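Local structure of dally-like, isoform A (Drosophila melanogaster, 6XTZ) at residues F265-E270 / Y456-S461; I73-S77 / A214-L218; N148-Q152 / V172-K177. The protein probably acts as a GPI-anchored heparan sulfate proteoglycan of the cell surface that binds Wnt, shielding its lipid to allow signalling at a distance, and also binds hedgehog proteins. The protein carries 5 engineered substitutions. All coordinates share one frame; numbering follows the deposited sequence.

Contact 1: F265-E270 / Y456-S461; sequences FDSEWE and YKKFWS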
ATOM      1  N   PHE A 265       1.972  -0.264 -12.660  1.00 38.58           N
ATOM      2  CA  PHE A 265       1.405  -0.016 -11.340  1.00 35.58           C
ATOM      3  C   PHE A 265       0.933  -1.308 -10.690  1.00 42.33           C
ATOM      4  O   PHE A 265       1.022  -1.456  -9.466  1.00 44.04           O
ATOM      5  CB  PHE A 265       0.253   0.981 -11.451  1.00 31.94           C
ATOM      6  CG  PHE A 265      -0.183   1.558 -10.135  1.00 39.23           C
ATOM      7  CD1 PHE A 265       0.496   2.629  -9.577  1.00 42.02           C
ATOM      8  CD2 PHE A 265      -1.274   1.038  -9.460  1.00 35.13           C
ATOM      9  CE1 PHE A 265       0.097   3.168  -8.368  1.00 38.79           C
ATOM     10  CE2 PHE A 265      -1.678   1.571  -8.252  1.00 36.98           C
ATOM     11  CZ  PHE A 265      -0.991   2.637  -7.706  1.00 39.61           C
ATOM     12  N   ASP A 266       0.441  -2.255 -11.495  1.00 36.67           N
ATOM     13  CA  ASP A 266       0.020  -3.543 -10.956  1.00 40.52           C
ATOM     14  C   ASP A 266       1.203  -4.329 -10.401  1.00 41.80           C
ATOM     15  O   ASP A 266       1.114  -4.905  -9.312  1.00 38.43           O
ATOM     16  CB  ASP A 266      -0.701  -4.345 -12.037  1.00 40.28           C
ATOM     17  CG  ASP A 266      -0.871  -5.801 -11.668  1.00 42.10           C
ATOM     18  OD1 ASP A 266      -1.417  -6.081 -10.581  1.00 41.76           O
ATOM     19  OD2 ASP A 266      -0.467  -6.665 -12.473  1.00 47.22           O
ATOM     20  N   SER A 267       2.321  -4.362 -11.133  1.00 38.94           N
ATOM     21  CA  SER A 267       3.466  -5.146 -10.680  1.00 41.75           C
ATOM     22  C   SER A 267       4.080  -4.551  -9.419  1.00 42.71           C
ATOM     23  O   SER A 267       4.441  -5.286  -8.492  1.00 46.09           O
ATOM     24  CB  SER A 267       4.508  -5.252 -11.795  1.00 49.20           C
ATOM     25  OG  SER A 267       5.035  -3.982 -12.132  1.00 57.10           O
ATOM     26  N   GLU A 268       4.197  -3.223  -9.358  1.00 38.28           N
ATOM     27  CA  GLU A 268       4.727  -2.593  -8.154  1.00 40.09           C
ATOM     28  C   GLU A 268       3.759  -2.710  -6.983  1.00 45.47           C
ATOM     29  O   GLU A 268       4.193  -2.745  -5.826  1.00 45.84           O
ATOM     30  CB  GLU A 268       5.062  -1.127  -8.426  1.00 35.68           C
ATOM     31  CG  GLU A 268       6.164  -0.924  -9.454  1.00 38.69           C
ATOM     32  CD  GLU A 268       7.514  -1.445  -8.988  1.00 40.38           C
ATOM     33  OE1 GLU A 268       7.686  -1.687  -7.775  1.00 46.24           O
ATOM     34  OE2 GLU A 268       8.409  -1.610  -9.842  1.00 45.85           O
ATOM     35  N   TRP A 269       2.453  -2.770  -7.259  1.00 43.26           N
ATOM     36  CA  TRP A 269       1.482  -3.002  -6.195  1.00 41.13           C
ATOM     37  C   TRP A 269       1.720  -4.352  -5.530  1.00 45.37           C
ATOM     38  O   TRP A 269       1.574  -4.487  -4.309  1.00 41.25           O
ATOM     39  CB  TRP A 269       0.063  -2.917  -6.755  1.00 37.20           C
ATOM     40  CG  TRP A 269      -1.022  -2.988  -5.718  1.00 34.20           C
ATOM     41  CD1 TRP A 269      -1.679  -4.106  -5.294  1.00 34.70           C
ATOM     42  CD2 TRP A 269      -1.583  -1.891  -4.986  1.00 33.06           C
ATOM     43  NE1 TRP A 269      -2.613  -3.773  -4.341  1.00 34.18           N
ATOM     44  CE2 TRP A 269      -2.572  -2.420  -4.132  1.00 32.00           C
ATOM     45  CE3 TRP A 269      -1.345  -0.512  -4.970  1.00 30.34           C
ATOM     46  CZ2 TRP A 269      -3.321  -1.620  -3.271  1.00 33.36           C
ATOM     47  CZ3 TRP A 269      -2.089   0.280  -4.115  1.00 34.13           C
ATOM     48  CH2 TRP A 269      -3.066  -0.276  -3.277  1.00 36.80           C
ATOM     49  N   GLU A 270       2.095  -5.361  -6.319  1.00 43.38           N
ATOM     50  CA  GLU A 270       2.460  -6.652  -5.746  1.00 41.39           C
ATOM     51  C   GLU A 270       3.720  -6.539  -4.899  1.00 43.20           C
ATOM     52  O   GLU A 270       3.811  -7.154  -3.830  1.00 44.48           O
ATOM     53  CB  GLU A 270       2.642  -7.689  -6.854  1.00 38.43           C
ATOM     54  CG  GLU A 270       1.361  -8.039  -7.594  1.00 45.74           C
ATOM     55  CD  GLU A 270       1.546  -9.189  -8.565  1.00 58.37           C
ATOM     56  OE1 GLU A 270       2.660  -9.746  -8.623  1.00 65.79           O
ATOM     57  OE2 GLU A 270       0.576  -9.534  -9.272  1.00 66.38           O
ATOM     58  N   TYR A 456      -5.767  -7.566  -1.324  1.00 39.07           N
ATOM     59  CA  TYR A 456      -5.642  -6.631  -2.434  1.00 43.23           C
ATOM     60  C   TYR A 456      -4.331  -6.778  -3.197  1.00 42.85           C
ATOM     61  O   TYR A 456      -3.984  -5.887  -3.981  1.00 37.11           O
ATOM     62  CB  TYR A 456      -5.778  -5.191  -1.935  1.00 42.75           C
ATOM     63  CG  TYR A 456      -7.137  -4.854  -1.366  1.00 42.15           C
ATOM     64  CD1 TYR A 456      -8.286  -4.984  -2.135  1.00 45.39           C
ATOM     65  CD2 TYR A 456      -7.268  -4.387  -0.066  1.00 44.66           C
ATOM     66  CE1 TYR A 456      -9.530  -4.670  -1.617  1.00 49.73           C
ATOM     67  CE2 TYR A 456      -8.504  -4.072   0.458  1.00 48.89           C
ATOM     68  CZ  TYR A 456      -9.631  -4.214  -0.318  1.00 47.52           C
ATOM     69  OH  TYR A 456     -10.859  -3.898   0.211  1.00 49.20           O
ATOM     70  N   LYS A 457      -3.598  -7.875  -2.987  1.00 46.10           N
ATOM     71  CA  LYS A 457      -2.318  -8.058  -3.665  1.00 45.44           C
ATOM     72  C   LYS A 457      -2.500  -8.123  -5.177  1.00 43.24           C
ATOM     73  O   LYS A 457      -1.803  -7.433  -5.929  1.00 42.34           O
ATOM     74  CB  LYS A 457      -1.631  -9.322  -3.148  1.00 46.56           C
ATOM     75  CG  LYS A 457      -0.278  -9.614  -3.782  1.00 50.36           C
ATOM     76  CD  LYS A 457       0.445 -10.728  -3.032  1.00 56.68           C
ATOM     77  CE  LYS A 457       1.795 -11.049  -3.656  1.00 61.31           C
ATOM     78  NZ  LYS A 457       1.660 -11.636  -5.015  1.00 70.63           N
ATOM     79  N   LYS A 458      -3.438  -8.949  -5.640  1.00 38.83           N
ATOM     80  CA  LYS A 458      -3.716  -9.117  -7.060  1.00 44.91           C
ATOM     81  C   LYS A 458      -4.885  -8.254  -7.526  1.00 46.50           C
ATOM     82  O   LYS A 458      -5.559  -8.604  -8.500  1.00 47.92           O
ATOM     83  CB  LYS A 458      -3.991 -10.587  -7.373  1.00 49.26           C
ATOM     84  CG  LYS A 458      -2.875 -11.541  -6.976  1.00 54.16           C
ATOM     85  CD  LYS A 458      -1.692 -11.442  -7.924  1.00 61.91           C
ATOM     86  CE  LYS A 458      -0.681 -12.547  -7.656  1.00 65.13           C
ATOM     87  NZ  LYS A 458       0.427 -12.536  -8.649  1.00 71.75           N
ATOM     88  N   PHE A 459      -5.134  -7.130  -6.849  1.00 43.55           N
ATOM     89  CA  PHE A 459      -6.326  -6.337  -7.136  1.00 39.68           C
ATOM     90  C   PHE A 459      -6.325  -5.819  -8.570  1.00 40.56           C
ATOM     91  O   PHE A 459      -7.348  -5.888  -9.261  1.00 33.80           O
ATOM     92  CB  PHE A 459      -6.436  -5.171  -6.152  1.00 36.06           C
ATOM     93  CG  PHE A 459      -7.497  -4.170  -6.519  1.00 41.50           C
ATOM     94  CD1 PHE A 459      -8.820  -4.381  -6.167  1.00 40.26           C
ATOM     95  CD2 PHE A 459      -7.173  -3.020  -7.225  1.00 45.12           C
ATOM     96  CE1 PHE A 459      -9.799  -3.465  -6.510  1.00 42.40           C
ATOM     97  CE2 PHE A 459      -8.148  -2.104  -7.573  1.00 37.47           C
ATOM     98  CZ  PHE A 459      -9.461  -2.326  -7.213  1.00 36.67           C
ATOM     99  N   TRP A 460      -5.189  -5.300  -9.033  1.00 43.84           N
ATOM    100  CA  TRP A 460      -5.155  -4.634 -10.330  1.00 44.71           C
ATOM    101  C   TRP A 460      -5.202  -5.628 -11.485  1.00 42.20           C
ATOM    102  O   TRP A 460      -5.886  -5.383 -12.484  1.00 40.82           O
ATOM    103  CB  TRP A 460      -3.916  -3.743 -10.418  1.00 43.07           C
ATOM    104  CG  TRP A 460      -3.924  -2.664  -9.378  1.00 43.91           C
ATOM    105  CD1 TRP A 460      -3.264  -2.671  -8.184  1.00 47.56           C
ATOM    106  CD2 TRP A 460      -4.653  -1.432  -9.427  1.00 39.38           C
ATOM    107  NE1 TRP A 460      -3.527  -1.513  -7.492  1.00 45.31           N
ATOM    108  CE2 TRP A 460      -4.377  -0.736  -8.233  1.00 41.81           C
ATOM    109  CE3 TRP A 460      -5.504  -0.846 -10.368  1.00 34.99           C
ATOM    110  CZ2 TRP A 460      -4.924   0.516  -7.954  1.00 41.03           C
ATOM    111  CZ3 TRP A 460      -6.048   0.396 -10.090  1.00 40.56           C
ATOM    112  CH2 TRP A 460      -5.755   1.064  -8.893  1.00 39.75           C
ATOM    113  N   SER A 461      -4.495  -6.754 -11.372  1.00 44.61           N
ATOM    114  CA  SER A 461      -4.551  -7.759 -12.428  1.00 43.08           C
ATOM    115  C   SER A 461      -5.869  -8.521 -12.426  1.00 46.44           C
ATOM    116  O   SER A 461      -6.203  -9.159 -13.430  1.00 54.18           O
ATOM    117  CB  SER A 461      -3.383  -8.738 -12.298  1.00 41.65           C
ATOM    118  OG  SER A 461      -3.403  -9.411 -11.049  1.00 41.02           O
TER
HETATM  119  O   HOH W   1      -2.453  -5.933  -8.179  1.00 35.69           O
HETATM  120  O   HOH W   2      -1.608  -8.321  -9.625  1.00 44.36           O
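D266 and W460 have CA atoms 5.3 Å apart, and E270 and K457 have theirs 5.4 Å apart, so 456-461 passes along one turn of helix 265-270 in the reverse chain direction. Y456 to F459 form a type I beta turn, closed by a weak F459 N to Y456 O bond. The first carbonyl of this turn also accepts from helix 265-270: W269 NE1 donates to Y456 O at 2.5 Å, a length shorter than usual and not to be over-read, with the N-H bent to 145° and the oxygen close to the indole plane. W269 reaches the turn because its CG is anti to the backbone N (chi1 -173°), which swings the indole toward the turn and W460. There the pyrrole edge of W460 stands on W269, NE1 lying 3.2 Å from W269 CD2, and the five-membered rings are inclined at 80°, an edge-to-face pair. F265 adds a second, offset edge-to-face contact, its CE2 edge meeting a W460 face 3.4 Å from CZ2, while F459 covers the opposite face. The result is an aromatic cluster centred on W460.

Polar groups line the side of this cluster. K458 NZ and E270 OE2 form a 3.1 Å salt bridge, the ammonium coming from above the carboxylate plane; K457 NZ, 4.2 Å from OE1, adds only a looser attraction. One water accepts from W460 N at 2.9 Å and lies within bonding distance of D266 OD1 and K457 O, joining helix and turn.

The turn links helix 441-455 to helix 459-467. M76 of helix 51-110 touches W269, Y456 and F459, while F265 extends the cluster to V213 of helix 185-216 and to M519 and L526 of helix 513-538.

Contact 2: I73-S77 / A214-L218; sequences ISRMS and AKKVL
I73 and L218 lie alongside one another with their side chains heading in opposite directions, so that L218 CD2 rests 3.7 Å from both I73 CB and I73 CG2. I73 has CG1 anti to its carbonyl carbon (chi1 -66°), which leaves CG2 as the branch facing the backbone of 214-218; CG2 comes 3.2 Å from A214 O, a carbonyl that also accepts from V217 N. The other branch, extended through CD1, passes over the L218 methyl and makes a looser approach to V217 CG1 at 4.4 Å. L218 sends its second methyl, CD1, to S74 CB at 4.1 Å. The hydroxyl of S74 is engaged elsewhere, with K70 O one turn earlier in its own helix.

No hydrogen bond crosses between the two segments, and the interface is mostly carbon against carbon, branched aliphatics at the I73/L218 end and the small A214 and S77 at the other. It joins the long helix 51-110 to the C-terminal part of helix 185-216 and the residues that follow it in the elongated, all-helical glypican core. The nearest CA atoms, those of S77 and K215, are 5.9 Å apart, where the meeting side chains, S77 and A214, are short.

At M76 the thioether is extended as far as SD and then bends (chi3 67°), which brings CE back to A214 CB at 3.7 Å. The sulfur end of the same residue is covered by W269, F459 and W460. S77 points its OG along the foot of K215, 3.5 Å from CB, and its backbone O accepts from S211 OG. K215 touches the neighbouring helix with this first carbon, while the rest of its extended chain carries the ammonium away from I73-S77 on an exposed surface.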
ATOM      1  N   ILE A  73     -12.000   0.569  -7.127  1.00 39.80           N
ATOM      2  CA  ILE A  73     -10.793   1.266  -6.699  1.00 39.36           C
ATOM      3  C   ILE A  73     -11.074   2.133  -5.476  1.00 42.53           C
ATOM      4  O   ILE A  73     -10.313   2.122  -4.503  1.00 42.66           O
ATOM      5  CB  ILE A  73     -10.217   2.094  -7.861  1.00 33.42           C
ATOM      6  CG1 ILE A  73      -9.717   1.175  -8.977  1.00 36.30           C
ATOM      7  CG2 ILE A  73      -9.098   2.990  -7.371  1.00 36.46           C
ATOM      8  CD1 ILE A  73      -9.305   1.914 -10.236  1.00 34.38           C
ATOM      9  N   SER A  74     -12.172   2.895  -5.505  1.00 43.81           N
ATOM     10  CA  SER A  74     -12.463   3.797  -4.394  1.00 48.58           C
ATOM     11  C   SER A  74     -12.783   3.034  -3.112  1.00 41.71           C
ATOM     12  O   SER A  74     -12.479   3.518  -2.015  1.00 36.03           O
ATOM     13  CB  SER A  74     -13.621   4.728  -4.754  1.00 49.29           C
ATOM     14  OG  SER A  74     -14.829   4.005  -4.892  1.00 55.67           O
ATOM     15  N   ARG A  75     -13.394   1.853  -3.226  1.00 36.39           N
ATOM     16  CA  ARG A  75     -13.700   1.066  -2.037  1.00 35.58           C
ATOM     17  C   ARG A  75     -12.432   0.480  -1.424  1.00 40.47           C
ATOM     18  O   ARG A  75     -12.286   0.453  -0.196  1.00 44.78           O
ATOM     19  CB  ARG A  75     -14.701  -0.032  -2.385  1.00 44.94           C
ATOM     20  CG  ARG A  75     -15.201  -0.838  -1.199  1.00 62.36           C
ATOM     21  CD  ARG A  75     -16.658  -1.228  -1.396  1.00 76.24           C
ATOM     22  NE  ARG A  75     -16.967  -1.473  -2.802  1.00 82.23           N
ATOM     23  CZ  ARG A  75     -16.842  -2.653  -3.402  1.00 85.16           C
ATOM     24  NH1 ARG A  75     -16.414  -3.705  -2.719  1.00 85.74           N
ATOM     25  NH2 ARG A  75     -17.145  -2.780  -4.686  1.00 84.36           N
ATOM     26  N   MET A  76     -11.504   0.009  -2.260  1.00 39.32           N
ATOM     27  CA  MET A  76     -10.212  -0.436  -1.749  1.00 36.61           C
ATOM     28  C   MET A  76      -9.436   0.729  -1.152  1.00 39.08           C
ATOM     29  O   MET A  76      -8.858   0.613  -0.064  1.00 38.88           O
ATOM     30  CB  MET A  76      -9.397  -1.100  -2.860  1.00 31.22           C
ATOM     31  CG  MET A  76      -7.986  -1.469  -2.428  1.00 34.18           C
ATOM     32  SD  MET A  76      -6.894  -1.902  -3.792  1.00 53.00           S
ATOM     33  CE  MET A  76      -6.741  -0.324  -4.624  1.00 50.21           C
ATOM     34  N   SER A  77      -9.408   1.861  -1.857  1.00 30.30           N
ATOM     35  CA  SER A  77      -8.718   3.041  -1.346  1.00 47.60           C
ATOM     36  C   SER A  77      -9.313   3.501  -0.021  1.00 43.19           C
ATOM     37  O   SER A  77      -8.581   3.896   0.894  1.00 42.37           O
ATOM     38  CB  SER A  77      -8.772   4.165  -2.380  1.00 45.77           C
ATOM     39  OG  SER A  77      -8.112   5.327  -1.908  1.00 50.16           O
ATOM     40  N   ALA A 214      -3.763   4.967  -5.077  1.00 41.00           N
ATOM     41  CA  ALA A 214      -4.866   4.214  -5.663  1.00 41.84           C
ATOM     42  C   ALA A 214      -6.028   5.132  -6.011  1.00 44.88           C
ATOM     43  O   ALA A 214      -6.663   4.973  -7.060  1.00 45.42           O
ATOM     44  CB  ALA A 214      -5.320   3.110  -4.709  1.00 36.80           C
ATOM     45  N   LYS A 215      -6.316   6.107  -5.146  1.00 45.05           N
ATOM     46  CA  LYS A 215      -7.398   7.045  -5.423  1.00 39.12           C
ATOM     47  C   LYS A 215      -7.089   7.919  -6.633  1.00 40.38           C
ATOM     48  O   LYS A 215      -8.001   8.270  -7.390  1.00 43.97           O
ATOM     49  CB  LYS A 215      -7.665   7.909  -4.191  1.00 35.47           C
ATOM     50  CG  LYS A 215      -8.901   8.787  -4.293  1.00 43.67           C
ATOM     51  CD  LYS A 215      -9.157   9.518  -2.982  1.00 58.69           C
ATOM     52  CE  LYS A 215     -10.401  10.386  -3.059  1.00 68.68           C
ATOM     53  NZ  LYS A 215     -10.649  11.109  -1.779  1.00 73.40           N
ATOM     54  N   LYS A 216      -5.818   8.274  -6.834  1.00 40.74           N
ATOM     55  CA  LYS A 216      -5.444   9.109  -7.970  1.00 46.28           C
ATOM     56  C   LYS A 216      -5.559   8.375  -9.302  1.00 45.49           C
ATOM     57  O   LYS A 216      -5.672   9.030 -10.344  1.00 43.79           O
ATOM     58  CB  LYS A 216      -4.020   9.633  -7.793  1.00 49.32           C
ATOM     59  CG  LYS A 216      -3.856  10.653  -6.680  1.00 56.82           C
ATOM     60  CD  LYS A 216      -4.455  11.991  -7.073  1.00 64.66           C
ATOM     61  CE  LYS A 216      -4.174  13.052  -6.022  1.00 69.02           C
ATOM     62  NZ  LYS A 216      -4.714  14.382  -6.422  1.00 73.12           N
ATOM     63  N   VAL A 217      -5.527   7.039  -9.296  1.00 41.79           N
ATOM     64  CA  VAL A 217      -5.708   6.282 -10.529  1.00 43.82           C
ATOM     65  C   VAL A 217      -7.088   6.531 -11.123  1.00 42.03           C
ATOM     66  O   VAL A 217      -7.281   6.378 -12.334  1.00 42.66           O
ATOM     67  CB  VAL A 217      -5.457   4.778 -10.264  1.00 42.10           C
ATOM     68  CG1 VAL A 217      -5.645   3.954 -11.529  1.00 42.39           C
ATOM     69  CG2 VAL A 217      -4.058   4.570  -9.714  1.00 38.58           C
ATOM     70  N   LEU A 218      -8.054   6.944 -10.296  1.00 41.62           N
ATOM     71  CA  LEU A 218      -9.390   7.263 -10.786  1.00 42.61           C
ATOM     72  C   LEU A 218      -9.392   8.435 -11.758  1.00 43.55           C
ATOM     73  O   LEU A 218     -10.356   8.594 -12.514  1.00 47.70           O
ATOM     74  CB  LEU A 218     -10.319   7.574  -9.611  1.00 41.74           C
ATOM     75  CG  LEU A 218     -10.584   6.451  -8.610  1.00 44.44           C
ATOM     76  CD1 LEU A 218     -11.416   6.962  -7.444  1.00 52.00           C
ATOM     77  CD2 LEU A 218     -11.281   5.293  -9.292  1.00 47.15           C
TER

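Contact 3: N148-Q152 / V172-K177; sequences NTLYQ and VSEHMK
N148 and S173 carry the polar half of this contact, between helices whose axes pass 9.2 Å apart at 119°. N148 projects its amide with CG anti to the backbone N (chi1 -179°). ND2 donates to S173 O at 3.0 Å, nearly straight at 160°, with that oxygen in the amide plane. OD1 accepts twice, from S173 OG at 2.8 Å and from Q152 NE2 at 2.7 Å, the two donors arriving from opposite faces of its plane.

Apolar contact lies with Y151 and M176. M176 CG packs 3.6 Å from Y151 CB, and SD stands obliquely beside the ring, 5.3 Å from its centroid, a Met-aromatic contact. P181 touches both residues, and M176 continues onto I314 and V318 of helix 296-322.

A leucine in place of N148 would probably leave the S173 hydroxyl and the Q152 amide without their shared acceptor, and the S173 carbonyl without this donor. Both ends of the N148 amide are used, which fixes its flip and lets one buried polar side chain pin the two helices through a hydroxyl and a main-chain carbonyl together.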
ATOM      1  N   ASN A 148      23.843   9.075  27.034  1.00 52.33           N
ATOM      2  CA  ASN A 148      24.964   9.934  27.404  1.00 54.21           C
ATOM      3  C   ASN A 148      24.620  10.785  28.621  1.00 54.46           C
ATOM      4  O   ASN A 148      25.443  10.942  29.530  1.00 51.19           O
ATOM      5  CB  ASN A 148      25.363  10.822  26.226  1.00 56.59           C
ATOM      6  CG  ASN A 148      26.543  11.720  26.547  1.00 61.99           C
ATOM      7  OD1 ASN A 148      26.373  12.840  27.031  1.00 61.00           O
ATOM      8  ND2 ASN A 148      27.747  11.233  26.277  1.00 65.91           N
ATOM      9  N   THR A 149      23.406  11.340  28.652  1.00 48.27           N
ATOM     10  CA  THR A 149      22.958  12.076  29.830  1.00 54.08           C
ATOM     11  C   THR A 149      22.885  11.162  31.046  1.00 57.34           C
ATOM     12  O   THR A 149      23.274  11.556  32.153  1.00 59.97           O
ATOM     13  CB  THR A 149      21.603  12.727  29.558  1.00 50.64           C
ATOM     14  OG1 THR A 149      21.724  13.643  28.464  1.00 58.70           O
ATOM     15  CG2 THR A 149      21.108  13.478  30.783  1.00 49.28           C
ATOM     16  N   LEU A 150      22.399   9.933  30.860  1.00 55.57           N
ATOM     17  CA  LEU A 150      22.399   8.966  31.953  1.00 56.43           C
ATOM     18  C   LEU A 150      23.820   8.608  32.372  1.00 57.58           C
ATOM     19  O   LEU A 150      24.091   8.404  33.561  1.00 56.77           O
ATOM     20  CB  LEU A 150      21.627   7.710  31.546  1.00 57.16           C
ATOM     21  CG  LEU A 150      20.163   7.608  31.983  1.00 58.74           C
ATOM     22  CD1 LEU A 150      19.388   8.856  31.604  1.00 62.26           C
ATOM     23  CD2 LEU A 150      19.515   6.372  31.380  1.00 51.77           C
ATOM     24  N   TYR A 151      24.741   8.522  31.408  1.00 57.18           N
ATOM     25  CA  TYR A 151      26.135   8.246  31.741  1.00 52.44           C
ATOM     26  C   TYR A 151      26.716   9.345  32.621  1.00 56.57           C
ATOM     27  O   TYR A 151      27.493   9.068  33.543  1.00 58.80           O
ATOM     28  CB  TYR A 151      26.966   8.094  30.464  1.00 52.75           C
ATOM     29  CG  TYR A 151      26.634   6.881  29.621  1.00 53.74           C
ATOM     30  CD1 TYR A 151      25.895   5.824  30.138  1.00 53.29           C
ATOM     31  CD2 TYR A 151      27.067   6.794  28.303  1.00 52.53           C
ATOM     32  CE1 TYR A 151      25.594   4.717  29.364  1.00 50.02           C
ATOM     33  CE2 TYR A 151      26.773   5.693  27.524  1.00 50.96           C
ATOM     34  CZ  TYR A 151      26.036   4.657  28.058  1.00 55.16           C
ATOM     35  OH  TYR A 151      25.742   3.559  27.280  1.00 59.12           O
ATOM     36  N   GLN A 152      26.350  10.599  32.351  1.00 59.59           N
ATOM     37  CA  GLN A 152      26.867  11.713  33.138  1.00 65.42           C
ATOM     38  C   GLN A 152      26.295  11.701  34.550  1.00 75.88           C
ATOM     39  O   GLN A 152      27.033  11.846  35.532  1.00 79.16           O
ATOM     40  CB  GLN A 152      26.552  13.036  32.442  1.00 63.43           C
ATOM     41  CG  GLN A 152      27.149  13.167  31.053  1.00 66.38           C
ATOM     42  CD  GLN A 152      26.814  14.491  30.400  1.00 66.96           C
ATOM     43  OE1 GLN A 152      26.985  15.553  30.998  1.00 67.67           O
ATOM     44  NE2 GLN A 152      26.326  14.435  29.167  1.00 71.44           N
ATOM     45  N   VAL A 172      33.259  15.110  30.556  1.00 92.09           N
ATOM     46  CA  VAL A 172      32.601  13.858  30.916  1.00 83.15           C
ATOM     47  C   VAL A 172      31.662  13.416  29.802  1.00 80.30           C
ATOM     48  O   VAL A 172      31.605  12.232  29.451  1.00 79.08           O
ATOM     49  CB  VAL A 172      31.856  14.006  32.257  1.00 77.32           C
ATOM     50  CG1 VAL A 172      31.190  12.694  32.645  1.00 77.64           C
ATOM     51  CG2 VAL A 172      32.809  14.468  33.345  1.00 72.98           C
ATOM     52  N   SER A 173      30.920  14.361  29.221  1.00 79.03           N
ATOM     53  CA  SER A 173      30.021  14.027  28.120  1.00 79.80           C
ATOM     54  C   SER A 173      30.799  13.517  26.914  1.00 82.01           C
ATOM     55  O   SER A 173      30.429  12.508  26.302  1.00 81.48           O
ATOM     56  CB  SER A 173      29.179  15.246  27.743  1.00 77.99           C
ATOM     57  OG  SER A 173      28.267  14.934  26.703  1.00 74.93           O
ATOM     58  N   GLU A 174      31.889  14.203  26.558  1.00 83.38           N
ATOM     59  CA  GLU A 174      32.695  13.773  25.421  1.00 86.08           C
ATOM     60  C   GLU A 174      33.368  12.432  25.678  1.00 87.00           C
ATOM     61  O   GLU A 174      33.528  11.634  24.748  1.00 84.80           O
ATOM     62  CB  GLU A 174      33.742  14.837  25.085  1.00 90.72           C
ATOM     63  CG  GLU A 174      33.217  15.981  24.233  1.00 96.37           C
ATOM     64  CD  GLU A 174      32.948  15.562  22.798  1.00100.59           C
ATOM     65  OE1 GLU A 174      33.520  14.544  22.356  1.00102.05           O
ATOM     66  OE2 GLU A 174      32.164  16.253  22.114  1.00101.83           O
ATOM     67  N   HIS A 175      33.763  12.164  26.923  1.00 91.62           N
ATOM     68  CA  HIS A 175      34.418  10.899  27.231  1.00 92.15           C
ATOM     69  C   HIS A 175      33.420   9.759  27.385  1.00 87.31           C
ATOM     70  O   HIS A 175      33.757   8.607  27.095  1.00 83.81           O
ATOM     71  CB  HIS A 175      35.267  11.039  28.495  1.00100.18           C
ATOM     72  CG  HIS A 175      36.517  11.840  28.295  1.00108.06           C
ATOM     73  ND1 HIS A 175      37.583  11.787  29.168  1.00111.33           N
ATOM     74  CD2 HIS A 175      36.872  12.708  27.320  1.00109.21           C
ATOM     75  CE1 HIS A 175      38.540  12.590  28.738  1.00112.69           C
ATOM     76  NE2 HIS A 175      38.134  13.162  27.619  1.00111.34           N
ATOM     77  N   MET A 176      32.195  10.052  27.826  1.00 88.95           N
ATOM     78  CA  MET A 176      31.170   9.019  27.912  1.00 89.33           C
ATOM     79  C   MET A 176      30.669   8.572  26.546  1.00 89.53           C
ATOM     80  O   MET A 176      29.960   7.562  26.469  1.00 88.97           O
ATOM     81  CB  MET A 176      29.992   9.507  28.757  1.00 86.38           C
ATOM     82  CG  MET A 176      30.271   9.546  30.251  1.00 82.69           C
ATOM     83  SD  MET A 176      30.681   7.927  30.927  1.00 77.49           S
ATOM     84  CE  MET A 176      30.953   8.345  32.647  1.00 71.77           C
ATOM     85  N   LYS A 177      31.017   9.289  25.475  1.00 93.97           N
ATOM     86  CA  LYS A 177      30.574   8.888  24.144  1.00 97.06           C
ATOM     87  C   LYS A 177      31.253   7.601  23.694  1.00 96.99           C
ATOM     88  O   LYS A 177      30.639   6.778  23.006  1.00 94.01           O
ATOM     89  CB  LYS A 177      30.836  10.012  23.139  1.00 97.94           C
ATOM     90  CG  LYS A 177      29.963  11.239  23.337  1.00 99.81           C
ATOM     91  CD  LYS A 177      30.159  12.244  22.211  1.00103.74           C
ATOM     92  CE  LYS A 177      29.201  13.416  22.343  1.00106.02           C
ATOM     93  NZ  LYS A 177      29.328  14.366  21.203  1.00107.43           N
TER

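Contacts 1 and 2 form one continuous region, their centres 12 Å apart: M76 SD lies 3.6 Å from both W269 CZ2 and F459 CG, and I73 CD1 lies 3.6 Å from W460 CZ3. Contact 3 is separate, its centre about 50 Å from those of the other two. Along the chain it is nested inside the loop closed by contact 2, and contact 1 follows both. Helices 51-110 and 185-216, joined in contact 2, also supply L94, L95, S98, Q101 and L189 to the O-palmitoleoyl serine pocket, while helix 139-158 of contact 3 supplies F146. Helices 51-110 and 185-216 therefore run from the region of contacts 1 and 2 to the lipid-binding part of the protein.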